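Local structure of alpha-1,4-endofucoidanase (Mariniflexile fucanivorans, 6DLH) at residues Phe628-Asn633 / Tyr665-Asp670; Ala596-Asn601 / Val622-Gly627; Pro636-Pro641 / Ala722-Asn727; Leu672-Thr677 / Phe711-Asp716; Leu545-Ser550 / Ser590-Ala595. The protein hydrolyses alpha-1,4 linkages within fucoidan chains as a retaining GH107 endo-hydrolase, whose catalytic part is followed by calcium-binding Ig-like domains. One frame throughout, in Å; residues are numbered along the deposited sequence.

Interaction 1: Phe628-Asn633 / Tyr665-Asp670; sequences FTNLGN and YDFEGD. With CA (calcium ion), chain F.
The calcium-binding loop of the last Ig-like domain in this chain turns Tyr665 and Phe667 toward the linker from the preceding domain, which meets them with Phe628 and Asn630. Tyr665 CB sits over one face of the Phe628 ring, 3.5 Å from its centroid and almost on the ring normal, a clear CH-pi contact. The two rings are nearly parallel (18°), but with centroids 5.1 Å apart they are slid so far that they barely overlap. Phe667 is enclosed on both faces. Asn630 ND2 lies over one of them, toward the rim, 3.2 Å from Phe667 CG, while Asn630 CB adds a CH-pi contact 3.6 Å from the centroid of that ring. Asn630 holds its CG anti to the backbone N (chi1 -177°), which carries the amide across the ring at a steep 70° between planes. Tyr665 CD2 lies over the centre of the opposite face. Without this ring, as with an alanine here, the Asn630 amide and the Tyr665 ring are likely to lose the surface that separates them, opening a gap between linker and loop. Within the type I turn from Asp666 to Gly669 and just after it, the calcium ion is bound by Asp666 OD1 (2.5 Å), Glu668 OE1 (2.7 Å) and Asp670 OD2 (2.2 Å), with Gly634 O and Asp715 OD2 completing the site. The second oxygen of Asp666 stays off the metal: Asp666 OD2 accepts the N-H of Asp670 at 2.6 Å, N to O, nearly along its own C-O bond.

Interaction 2: Ala596-Asn601 / Val622-Gly627; sequences ADAGEN and VDHVAG
Backbone bonding comes first: Gly599 and Val622 form an antiparallel hydrogen-bonded pair in an Ig-like beta hairpin, with Gly599 N reaching Val622 O at 2.8 Å and Val622 N reaching Gly599 O at 3.0 Å. Of the two, the first donor lies in the carbonyl plane, whereas the second is tilted 35° from it. Val622 O also receives a CA-H...O contact from Ala598 CA at 3.4 Å. Gly599 has backbone angles at which any side chain would collide with the carbonyl oxygen of Ala598.

Side-chain hydrogen bonding stiffens the bend before the strand. Asn601 ND2 donates to Asp597 O at 2.7 Å, an almost straight bond (175°) in the plane of the amide, and weakly to Gly599 O; Asn601 OD1 is taken by Trp576 NE1.

Van der Waals contacts centre on Val622, whose side chain lies against polar atoms: its CB rests 3.3 Å from Asp597 O, and its CG2, anti to the carbonyl carbon, meets Asn601 ND2 at 3.6 Å. Further along, Ala598 CB stands over a face of the His624 imidazole, 3.7 Å from the ring centroid, as a CH-pi contact; His624 ND1 bonds to Tyr665 OH of the next domain, and Phe667 meets the imidazole edge-to-face.

In the four-stranded sheet, strand 613-623 runs between strand 599-608 and strand 537-543, where Asp623 makes backbone bonds to Ala542 and, just beyond that strand, Ala544.

Interaction 3: Pro636-Pro641 / Ala722-Asn727; sequences PVWSSP and AEILIN
Trp638 and Ala722 form the tight part of this contact. The methyl group of Ala722 presses onto one face of the indole: CB is 3.3 Å from the centroid of the five-membered ring and only 9° off its normal, a CH-pi contact in which Trp638 CD2 is the nearest ring atom. Trp638 holds CG anti to its carbonyl carbon (chi1 -68°), which brings the indole over the start of strand 720-729. Farther along, Ile724 CD1 reaches Trp638 CZ3 at a looser 4.2 Å. Leu713 packs against the same indole, and Trp638 NE1 has a weak hydrogen bond to Thr720 O. Within the Ig-like fold, the loop 636-641 leads into strand 642-649, which lies parallel to strand 720-729 at one edge of a four-stranded sheet. Side-chain packing thins out at the exposed Pro641, where a backbone bond takes over: Glu723 N donates to Pro641 O at 3.0 Å, with an N-H...O angle of 161°, and Leu643 then continues the backbone bonding to Glu723 and Leu725. The pyrrolidine ring of Pro641 turns away from the strand, so its carbonyl makes the approach: Pro641 O also touches Glu723 CB at 3.5 Å. Beyond CG the Glu723 chain is extended, and its OE2 makes a weak hydrogen bond to Ser708 OG.

Interaction 4: Leu672-Thr677 / Phe711-Asp716; sequences LTITKT and FNLSDD. With CA (calcium ion), chain F.
Phe711 lies obliquely beside Lys676 and Ile674, its CE2 3.7 Å from Lys676 CB and its CD2 3.8 Å from Ile674 CG2. With CG anti to the carbonyl carbon (chi1 -73°), the ring sits on the sheet face that also holds Ile674 and Leu713, where Leu713 CD1 meets Ile674 CG1 at 3.7 Å. Were Phe711 replaced by a serine, Ile674 and the aliphatic part of Lys676 would probably face a gap where the ring had been. On the other face the Thr675 and Asn712 side chains run alongside each other in one direction. Their backbones form the antiparallel hydrogen-bonded pair: Thr675 N to Asn712 O is 3.0 Å and Asn712 N to Thr675 O is 2.8 Å. Toward the calcium the ladder stretches, with Ser714 N to Thr673 O at 3.3 Å and bent to 136°. Beyond it Leu672 CD1 packs on Asp715 CB at 3.5 Å. Asp715 OD2 binds the calcium ion at 2.3 Å, while Asp715 OD1 accepts the N-H of Thr717, a second hold that fixes the rotation of the carboxylate. In this Ig-like domain strand 705-713 runs between edge strand 674-678 and strand 720-729; Phe711 packs against Ile724 of the latter and Ile685 of strand 684-689.

Interaction 5: Leu545-Ser550 / Ser590-Ala595; sequences LKDYGS and SGMPTA
The Tyr548 ring turns an edge to Ser590, whose CA lies near the ring plane, and neither of its faces is taken up by segment 590-595; the side chain packs instead against Leu539, Ala542 and Ile620 of the Ig-like domain to which both segments belong. A second flat group, the carboxylate of Asp547, has Met592 CE 3.8 Å from its OD2. The puckered Pro593 ring brings its CD to 3.6 Å from Lys546 O. The two segments run roughly antiparallel, 157° apart end to end. Two backbone bonds tie them, spaced by Lys546 and Asp547. Leu545 N donates to Pro593 O at 2.7 Å in a straight line (179°), and Tyr548 N donates to Gly591 O at 2.8 Å, both donors tilted out of the carbonyl plane. Between these bonds the Met592 side chain leans over the opposite backbone: its CG, anti to the backbone N (chi1 -173°), comes within 3.4 Å of Lys546 N, and its sulfur lies against Leu545 CA. At the far end Tyr548 O receives a CA-H...O contact from Ser590 CA at 3.3 Å and a hydrogen bond from Arg588 NH2, while Tyr548 OH bonds to Ala540 O. One water bridges the two segments, donating to Asp547 OD1 at 2.7 Å and accepting the N-H of Gly591, N to water oxygen 2.8 Å.

How the interactions relate
Along the chain interaction 5 closes first, then interaction 2, both in one Ig-like domain with centres about 10 Å apart. Interaction 1 follows at the junction, its centre about 11 Å from that of interaction 2, and its segment 665-670 shares the last Ig-like domain with interactions 3 and 4. The segments of interactions 1 and 3 alternate along the chain, whereas interaction 4 falls wholly between the two segments of interaction 3, on neighbouring strands of one sheet. Interactions 1 and 4 each supply ligands to a single calcium ion. At the junction, Ala595 CB touches Tyr665 OH at 3.2 Å. Packing across the boundary thus places this calcium site beside the interface of the two domains.

Interaction 1: Phe628-Asn633 / Tyr665-Asp670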
# COMPACT_ATOMS: atom_id res chain seq x y z
N PHE A 628 21.35 -6.71 28.84
CA PHE A 628 21.35 -7.23 30.20
C PHE A 628 22.42 -8.31 30.35
O PHE A 628 22.81 -8.92 29.36
CB PHE A 628 19.97 -7.81 30.55
CG PHE A 628 18.85 -6.81 30.55
CD1 PHE A 628 18.65 -5.96 31.63
CD2 PHE A 628 17.97 -6.72 29.48
CE1 PHE A 628 17.61 -5.04 31.63
CE2 PHE A 628 16.93 -5.81 29.48
CZ PHE A 628 16.75 -4.97 30.55
N THR A 629 22.87 -8.52 31.59
CA THR A 629 23.88 -9.52 31.91
C THR A 629 23.25 -10.65 32.72
O THR A 629 22.80 -10.43 33.85
CB THR A 629 25.08 -8.89 32.63
OG1 THR A 629 25.52 -7.77 31.86
CG2 THR A 629 26.23 -9.85 32.83
N ASN A 630 23.23 -11.85 32.13
CA ASN A 630 22.80 -13.06 32.81
C ASN A 630 23.81 -13.39 33.89
O ASN A 630 25.01 -13.39 33.64
CB ASN A 630 22.62 -14.21 31.81
CG ASN A 630 22.10 -15.49 32.44
OD1 ASN A 630 22.78 -16.51 32.40
ND2 ASN A 630 20.91 -15.46 33.01
N LEU A 631 23.32 -13.65 35.11
CA LEU A 631 24.19 -13.96 36.23
C LEU A 631 24.32 -15.47 36.39
O LEU A 631 25.24 -15.95 37.05
CB LEU A 631 23.66 -13.27 37.50
CG LEU A 631 23.78 -11.75 37.52
CD1 LEU A 631 23.06 -11.16 38.73
CD2 LEU A 631 25.23 -11.29 37.50
N GLY A 632 23.38 -16.21 35.77
CA GLY A 632 23.50 -17.64 35.57
C GLY A 632 22.77 -18.47 36.62
O GLY A 632 22.80 -19.70 36.55
N ASN A 633 22.10 -17.80 37.57
CA ASN A 633 21.57 -18.47 38.75
C ASN A 633 20.07 -18.24 38.89
O ASN A 633 19.45 -18.75 39.84
CB ASN A 633 22.36 -18.11 40.01
CG ASN A 633 22.40 -16.62 40.28
OD1 ASN A 633 21.60 -16.10 41.05
ND2 ASN A 633 23.34 -15.93 39.66
N TYR A 665 15.09 -7.26 33.81
CA TYR A 665 14.90 -8.46 33.01
C TYR A 665 15.10 -9.71 33.87
O TYR A 665 15.99 -9.76 34.71
CB TYR A 665 15.89 -8.46 31.85
CG TYR A 665 15.59 -9.43 30.74
CD1 TYR A 665 14.39 -9.40 30.06
CD2 TYR A 665 16.54 -10.36 30.34
CE1 TYR A 665 14.12 -10.28 29.02
CE2 TYR A 665 16.29 -11.24 29.30
CZ TYR A 665 15.07 -11.20 28.64
OH TYR A 665 14.82 -12.06 27.61
N ASP A 666 14.27 -10.74 33.61
CA ASP A 666 14.41 -12.04 34.24
C ASP A 666 14.54 -13.12 33.17
O ASP A 666 13.60 -13.36 32.41
CB ASP A 666 13.23 -12.33 35.18
CG ASP A 666 13.30 -13.72 35.79
OD1 ASP A 666 14.23 -13.96 36.59
OD2 ASP A 666 12.45 -14.56 35.43
N PHE A 667 15.69 -13.80 33.16
CA PHE A 667 16.06 -14.73 32.10
C PHE A 667 15.17 -15.97 32.06
O PHE A 667 15.32 -16.80 31.16
CB PHE A 667 17.55 -15.06 32.17
CG PHE A 667 18.44 -13.95 31.69
CD1 PHE A 667 18.79 -13.84 30.35
CD2 PHE A 667 18.92 -12.99 32.57
CE1 PHE A 667 19.61 -12.81 29.90
CE2 PHE A 667 19.74 -11.96 32.12
CZ PHE A 667 20.08 -11.87 30.79
N GLU A 668 14.23 -16.11 33.01
CA GLU A 668 13.35 -17.27 33.02
C GLU A 668 11.90 -16.83 32.80
O GLU A 668 11.01 -17.66 32.68
CB GLU A 668 13.52 -18.11 34.29
CG GLU A 668 14.92 -18.65 34.50
CD GLU A 668 15.92 -17.63 35.03
OE1 GLU A 668 15.47 -16.64 35.63
OE2 GLU A 668 17.13 -17.83 34.84
N GLY A 669 11.69 -15.51 32.76
CA GLY A 669 10.38 -14.94 32.51
C GLY A 669 9.41 -15.16 33.68
O GLY A 669 8.21 -15.26 33.47
N ASP A 670 9.97 -15.24 34.90
CA ASP A 670 9.18 -15.33 36.11
C ASP A 670 8.48 -13.99 36.33
O ASP A 670 8.98 -12.95 35.92
CB ASP A 670 10.06 -15.64 37.33
CG ASP A 670 10.88 -16.92 37.21
OD1 ASP A 670 10.32 -17.93 36.73
OD2 ASP A 670 12.07 -16.89 37.58
CA CA F . 14.10 -16.08 37.94

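Interaction 2: Ala596-Asn601 / Val622-Gly627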
# COMPACT_ATOMS: atom_id res chain seq x y z
N ALA A 596 10.93 -16.55 28.83
CA ALA A 596 10.62 -17.95 29.04
C ALA A 596 10.63 -18.73 27.73
O ALA A 596 10.71 -19.96 27.75
CB ALA A 596 9.29 -18.08 29.74
N ASP A 597 10.53 -18.04 26.58
CA ASP A 597 10.43 -18.71 25.30
C ASP A 597 11.80 -18.82 24.63
O ASP A 597 11.91 -19.34 23.52
CB ASP A 597 9.39 -18.06 24.39
CG ASP A 597 7.97 -18.13 24.92
OD1 ASP A 597 7.46 -19.25 25.10
OD2 ASP A 597 7.38 -17.05 25.16
N ALA A 598 12.85 -18.36 25.33
CA ALA A 598 14.21 -18.31 24.81
C ALA A 598 14.65 -19.67 24.27
O ALA A 598 14.25 -20.71 24.81
CB ALA A 598 15.15 -17.81 25.88
N GLY A 599 15.47 -19.65 23.21
CA GLY A 599 16.00 -20.86 22.59
C GLY A 599 15.15 -21.33 21.41
O GLY A 599 14.28 -20.60 20.93
N GLU A 600 15.40 -22.58 20.98
CA GLU A 600 14.78 -23.15 19.79
C GLU A 600 13.32 -23.50 20.07
O GLU A 600 13.03 -24.34 20.91
CB GLU A 600 15.59 -24.37 19.33
N ASN A 601 12.41 -22.84 19.34
CA ASN A 601 10.98 -23.10 19.43
C ASN A 601 10.53 -23.90 18.20
O ASN A 601 10.95 -23.62 17.08
CB ASN A 601 10.16 -21.82 19.54
CG ASN A 601 10.31 -21.09 20.86
OD1 ASN A 601 9.32 -20.80 21.53
ND2 ASN A 601 11.54 -20.79 21.24
N VAL A 622 14.06 -17.91 19.63
CA VAL A 622 13.81 -16.73 20.43
C VAL A 622 15.10 -16.34 21.15
O VAL A 622 15.65 -17.15 21.90
CB VAL A 622 12.67 -16.96 21.44
CG1 VAL A 622 12.53 -15.79 22.41
CG2 VAL A 622 11.34 -17.26 20.76
N ASP A 623 15.56 -15.10 20.94
CA ASP A 623 16.73 -14.57 21.61
C ASP A 623 16.29 -13.76 22.83
O ASP A 623 15.16 -13.29 22.88
CB ASP A 623 17.52 -13.63 20.70
CG ASP A 623 18.41 -14.31 19.68
OD1 ASP A 623 18.57 -15.55 19.75
OD2 ASP A 623 18.95 -13.60 18.81
N HIS A 624 17.22 -13.60 23.79
CA HIS A 624 17.01 -12.76 24.95
C HIS A 624 17.11 -11.29 24.54
O HIS A 624 17.79 -10.97 23.57
CB HIS A 624 18.01 -13.10 26.07
CG HIS A 624 17.65 -14.31 26.87
ND1 HIS A 624 16.43 -14.44 27.52
CD2 HIS A 624 18.33 -15.45 27.13
CE1 HIS A 624 16.38 -15.60 28.15
NE2 HIS A 624 17.53 -16.24 27.92
N VAL A 625 16.42 -10.42 25.29
CA VAL A 625 16.57 -8.97 25.16
C VAL A 625 18.04 -8.63 25.39
O VAL A 625 18.65 -9.14 26.33
CB VAL A 625 15.65 -8.23 26.16
CG1 VAL A 625 15.89 -6.73 26.17
CG2 VAL A 625 14.18 -8.54 25.93
N ALA A 626 18.60 -7.78 24.53
CA ALA A 626 20.00 -7.39 24.62
C ALA A 626 20.17 -6.32 25.69
O ALA A 626 19.20 -5.66 26.07
CB ALA A 626 20.49 -6.91 23.28
N GLY A 627 21.41 -6.16 26.17
CA GLY A 627 21.76 -5.07 27.08
C GLY A 627 21.79 -5.48 28.55
O GLY A 627 22.19 -4.69 29.40

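Interaction 3: Pro636-Pro641 / Ala722-Asn727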
# COMPACT_ATOMS: atom_id res chain seq x y z
N PRO A 636 16.90 -11.99 38.60
CA PRO A 636 16.75 -10.77 37.79
C PRO A 636 17.96 -9.85 37.94
O PRO A 636 18.75 -10.04 38.86
CB PRO A 636 15.48 -10.13 38.36
CG PRO A 636 14.73 -11.27 39.01
CD PRO A 636 15.81 -12.15 39.58
N VAL A 637 18.10 -8.86 37.04
CA VAL A 637 19.40 -8.28 36.73
C VAL A 637 19.44 -6.76 36.93
O VAL A 637 20.41 -6.25 37.50
CB VAL A 637 19.86 -8.67 35.31
N TRP A 638 18.42 -6.04 36.41
CA TRP A 638 18.42 -4.59 36.24
C TRP A 638 19.32 -4.20 35.07
O TRP A 638 20.32 -4.87 34.81
CB TRP A 638 18.78 -3.82 37.52
CG TRP A 638 17.78 -3.89 38.63
CD1 TRP A 638 17.80 -4.76 39.69
CD2 TRP A 638 16.64 -3.04 38.84
NE1 TRP A 638 16.74 -4.52 40.53
CE2 TRP A 638 16.01 -3.48 40.03
CE3 TRP A 638 16.08 -1.97 38.14
CZ2 TRP A 638 14.86 -2.87 40.53
CZ3 TRP A 638 14.94 -1.37 38.63
CH2 TRP A 638 14.33 -1.82 39.81
N SER A 639 18.97 -3.10 34.39
CA SER A 639 19.72 -2.61 33.25
C SER A 639 21.10 -2.11 33.68
O SER A 639 22.06 -2.20 32.92
CB SER A 639 18.96 -1.54 32.51
OG SER A 639 18.78 -0.40 33.34
N SER A 640 21.16 -1.58 34.91
CA SER A 640 22.35 -0.96 35.45
C SER A 640 22.27 -0.99 36.98
O SER A 640 21.20 -1.21 37.53
CB SER A 640 22.49 0.44 34.93
OG SER A 640 23.71 1.03 35.37
N PRO A 641 23.41 -0.82 37.70
CA PRO A 641 23.38 -0.62 39.15
C PRO A 641 22.77 0.73 39.56
O PRO A 641 22.08 0.81 40.57
CB PRO A 641 24.86 -0.70 39.58
CG PRO A 641 25.54 -1.40 38.42
CD PRO A 641 24.79 -0.94 37.19
N ALA A 722 18.74 -2.52 43.11
CA ALA A 722 19.34 -1.48 42.30
C ALA A 722 19.11 -0.13 42.98
O ALA A 722 18.24 -0.00 43.84
CB ALA A 722 18.73 -1.51 40.91
N GLU A 723 19.92 0.86 42.58
CA GLU A 723 19.74 2.24 42.99
C GLU A 723 19.02 3.02 41.89
O GLU A 723 19.34 2.89 40.71
CB GLU A 723 21.11 2.86 43.30
CG GLU A 723 21.03 4.34 43.61
CD GLU A 723 22.37 5.05 43.79
OE1 GLU A 723 23.38 4.35 43.95
OE2 GLU A 723 22.38 6.29 43.77
N ILE A 724 18.03 3.84 42.30
CA ILE A 724 17.37 4.81 41.44
C ILE A 724 17.72 6.21 41.93
O ILE A 724 17.55 6.52 43.11
CB ILE A 724 15.84 4.57 41.41
CG1 ILE A 724 15.45 3.39 40.50
CG2 ILE A 724 15.10 5.83 41.00
CD1 ILE A 724 15.78 2.02 41.04
N LEU A 725 18.20 7.07 41.01
CA LEU A 725 18.72 8.39 41.32
C LEU A 725 17.94 9.44 40.52
O LEU A 725 17.98 9.45 39.29
CB LEU A 725 20.21 8.40 40.95
CG LEU A 725 20.95 9.73 41.06
CD1 LEU A 725 21.27 10.06 42.51
CD2 LEU A 725 22.24 9.70 40.24
N ILE A 726 17.20 10.30 41.23
CA ILE A 726 16.42 11.38 40.64
C ILE A 726 16.93 12.71 41.19
O ILE A 726 16.91 12.93 42.40
CB ILE A 726 14.91 11.22 40.93
CG1 ILE A 726 14.33 9.94 40.34
CG2 ILE A 726 14.15 12.45 40.46
CD1 ILE A 726 13.02 9.52 40.97
N ASN A 727 17.33 13.60 40.28
CA ASN A 727 17.61 14.99 40.62
C ASN A 727 16.30 15.77 40.66
O ASN A 727 15.56 15.80 39.68
CB ASN A 727 18.58 15.62 39.62
CG ASN A 727 19.03 17.00 40.06
OD1 ASN A 727 18.68 17.44 41.14
ND2 ASN A 727 19.82 17.66 39.23

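Interaction 4: Leu672-Thr677 / Phe711-Asp716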
# COMPACT_ATOMS: atom_id res chain seq x y z
N LEU A 672 7.72 -10.83 38.38
CA LEU A 672 8.63 -10.08 39.22
C LEU A 672 7.84 -9.20 40.18
O LEU A 672 6.70 -8.82 39.91
CB LEU A 672 9.55 -9.21 38.35
CG LEU A 672 10.61 -9.92 37.50
CD1 LEU A 672 10.99 -11.28 38.08
CD2 LEU A 672 10.15 -10.05 36.06
N THR A 673 8.48 -8.87 41.31
CA THR A 673 7.98 -7.89 42.27
C THR A 673 9.08 -6.86 42.51
O THR A 673 10.24 -7.22 42.64
CB THR A 673 7.51 -8.57 43.57
OG1 THR A 673 6.58 -9.61 43.26
CG2 THR A 673 6.88 -7.60 44.55
N ILE A 674 8.69 -5.58 42.53
CA ILE A 674 9.58 -4.50 42.94
C ILE A 674 9.03 -3.90 44.23
O ILE A 674 7.89 -3.44 44.29
CB ILE A 674 9.80 -3.46 41.82
CG1 ILE A 674 10.27 -4.11 40.52
CG2 ILE A 674 10.76 -2.36 42.28
CD1 ILE A 674 10.60 -3.13 39.41
N THR A 675 9.86 -3.97 45.28
CA THR A 675 9.56 -3.35 46.56
C THR A 675 10.62 -2.28 46.83
O THR A 675 11.76 -2.41 46.40
CB THR A 675 9.49 -4.40 47.68
OG1 THR A 675 10.76 -5.05 47.69
CG2 THR A 675 8.40 -5.42 47.46
N LYS A 676 10.21 -1.21 47.51
CA LYS A 676 11.13 -0.16 47.90
C LYS A 676 11.83 -0.61 49.18
O LYS A 676 11.20 -1.25 50.02
CB LYS A 676 10.38 1.15 48.14
CG LYS A 676 11.25 2.38 48.33
CD LYS A 676 10.44 3.55 48.86
CE LYS A 676 11.21 4.86 48.87
NZ LYS A 676 10.35 5.95 49.38
N THR A 677 13.12 -0.27 49.30
CA THR A 677 13.92 -0.68 50.44
C THR A 677 14.56 0.52 51.14
O THR A 677 14.90 0.41 52.32
CB THR A 677 14.90 -1.81 50.08
OG1 THR A 677 15.73 -1.34 49.02
CG2 THR A 677 14.21 -3.11 49.70
N PHE A 711 15.69 -0.27 45.31
CA PHE A 711 14.53 -1.08 45.00
C PHE A 711 14.95 -2.53 44.85
O PHE A 711 16.03 -2.83 44.34
CB PHE A 711 13.80 -0.54 43.76
CG PHE A 711 13.02 0.73 43.99
CD1 PHE A 711 13.62 1.98 43.81
CD2 PHE A 711 11.69 0.70 44.39
CE1 PHE A 711 12.90 3.15 44.02
CE2 PHE A 711 10.98 1.87 44.60
CZ PHE A 711 11.59 3.09 44.43
N ASN A 712 14.08 -3.44 45.28
CA ASN A 712 14.42 -4.85 45.24
C ASN A 712 13.51 -5.57 44.25
O ASN A 712 12.30 -5.34 44.23
CB ASN A 712 14.49 -5.47 46.64
CG ASN A 712 14.80 -6.95 46.60
OD1 ASN A 712 15.96 -7.36 46.73
ND2 ASN A 712 13.78 -7.77 46.38
N LEU A 713 14.13 -6.46 43.47
CA LEU A 713 13.50 -7.20 42.39
C LEU A 713 13.71 -8.69 42.65
O LEU A 713 14.84 -9.17 42.63
CB LEU A 713 14.22 -6.72 41.12
CG LEU A 713 13.80 -7.34 39.79
CD1 LEU A 713 12.37 -6.97 39.43
CD2 LEU A 713 14.76 -6.88 38.70
N SER A 714 12.61 -9.44 42.90
CA SER A 714 12.74 -10.63 43.73
C SER A 714 12.34 -11.95 43.07
O SER A 714 12.81 -13.00 43.51
CB SER A 714 12.03 -10.45 45.05
OG SER A 714 10.63 -10.67 44.92
N ASP A 715 11.47 -11.92 42.05
CA ASP A 715 10.81 -13.13 41.57
C ASP A 715 10.30 -13.98 42.74
O ASP A 715 9.63 -13.46 43.63
CB ASP A 715 11.58 -13.85 40.45
CG ASP A 715 12.73 -14.77 40.85
OD1 ASP A 715 12.77 -15.21 42.02
OD2 ASP A 715 13.57 -15.08 39.98
N ASP A 716 10.61 -15.28 42.73
CA ASP A 716 10.15 -16.20 43.76
C ASP A 716 11.24 -16.47 44.79
O ASP A 716 10.94 -16.63 45.97
CB ASP A 716 9.62 -17.50 43.15
CG ASP A 716 8.10 -17.57 43.05
OD1 ASP A 716 7.42 -16.85 43.81
OD2 ASP A 716 7.61 -18.36 42.22
CA CA F . 14.10 -16.08 37.94

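Interaction 5: Leu545-Ser550 / Ser590-Ala595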
# COMPACT_ATOMS: atom_id res chain seq x y z
N LEU A 545 10.03 -10.09 24.21
CA LEU A 545 9.49 -8.77 24.51
C LEU A 545 9.61 -7.87 23.27
O LEU A 545 9.93 -6.69 23.38
CB LEU A 545 10.23 -8.17 25.72
CG LEU A 545 10.29 -9.04 26.98
CD1 LEU A 545 10.96 -8.29 28.11
CD2 LEU A 545 8.90 -9.51 27.40
N LYS A 546 9.35 -8.46 22.10
CA LYS A 546 9.32 -7.74 20.83
C LYS A 546 8.35 -8.46 19.91
O LYS A 546 8.38 -9.68 19.80
CB LYS A 546 10.72 -7.65 20.22
CG LYS A 546 10.83 -6.76 18.99
CD LYS A 546 12.23 -6.67 18.42
CE LYS A 546 12.33 -5.76 17.22
NZ LYS A 546 11.54 -6.27 16.07
N ASP A 547 7.49 -7.68 19.24
CA ASP A 547 6.48 -8.24 18.35
C ASP A 547 7.17 -8.93 17.17
O ASP A 547 8.04 -8.35 16.53
CB ASP A 547 5.48 -7.17 17.92
CG ASP A 547 4.59 -6.72 19.07
OD1 ASP A 547 3.72 -7.51 19.47
OD2 ASP A 547 4.80 -5.59 19.57
N TYR A 548 6.78 -10.18 16.92
CA TYR A 548 7.39 -10.98 15.87
C TYR A 548 6.67 -10.69 14.55
O TYR A 548 5.49 -10.36 14.55
CB TYR A 548 7.36 -12.46 16.24
CG TYR A 548 8.01 -13.38 15.23
CD1 TYR A 548 9.39 -13.42 15.10
CD2 TYR A 548 7.25 -14.17 14.39
CE1 TYR A 548 10.00 -14.25 14.17
CE2 TYR A 548 7.84 -15.00 13.45
CZ TYR A 548 9.23 -15.04 13.34
OH TYR A 548 9.82 -15.85 12.42
N GLY A 549 7.40 -10.80 13.44
CA GLY A 549 6.81 -10.59 12.13
C GLY A 549 7.43 -11.52 11.09
O GLY A 549 8.61 -11.41 10.79
N SER A 550 6.60 -12.44 10.56
CA SER A 550 7.01 -13.29 9.46
C SER A 550 5.79 -13.66 8.60
O SER A 550 4.67 -13.70 9.10
CB SER A 550 7.74 -14.51 9.95
OG SER A 550 8.50 -15.11 8.91
N SER A 590 2.76 -13.65 14.05
CA SER A 590 3.09 -12.57 14.96
C SER A 590 3.10 -13.10 16.38
O SER A 590 3.17 -14.32 16.60
CB SER A 590 2.13 -11.40 14.80
OG SER A 590 0.79 -11.79 15.08
N GLY A 591 2.98 -12.18 17.35
CA GLY A 591 3.00 -12.52 18.76
C GLY A 591 4.29 -12.04 19.40
O GLY A 591 5.27 -11.78 18.71
N MET A 592 4.26 -11.92 20.73
CA MET A 592 5.42 -11.48 21.49
C MET A 592 5.88 -12.62 22.39
O MET A 592 5.17 -13.01 23.32
CB MET A 592 5.07 -10.26 22.34
CG MET A 592 6.27 -9.64 23.03
SD MET A 592 5.83 -8.27 24.12
CE MET A 592 5.86 -6.90 22.96
N PRO A 593 7.07 -13.22 22.14
CA PRO A 593 7.68 -14.15 23.08
C PRO A 593 8.15 -13.43 24.35
O PRO A 593 8.32 -12.22 24.35
CB PRO A 593 8.89 -14.72 22.32
CG PRO A 593 9.21 -13.67 21.27
CD PRO A 593 7.88 -13.05 20.91
N THR A 594 8.32 -14.21 25.42
CA THR A 594 8.88 -13.73 26.67
C THR A 594 10.26 -14.38 26.83
O THR A 594 10.64 -15.23 26.02
CB THR A 594 7.96 -14.05 27.85
OG1 THR A 594 8.01 -15.46 28.11
CG2 THR A 594 6.52 -13.63 27.63
N ALA A 595 10.98 -14.00 27.89
CA ALA A 595 12.27 -14.60 28.20
C ALA A 595 12.13 -16.11 28.41
O ALA A 595 13.07 -16.86 28.17
CB ALA A 595 12.87 -13.92 29.40
O HOH W 1 3.13 -9.40 17.58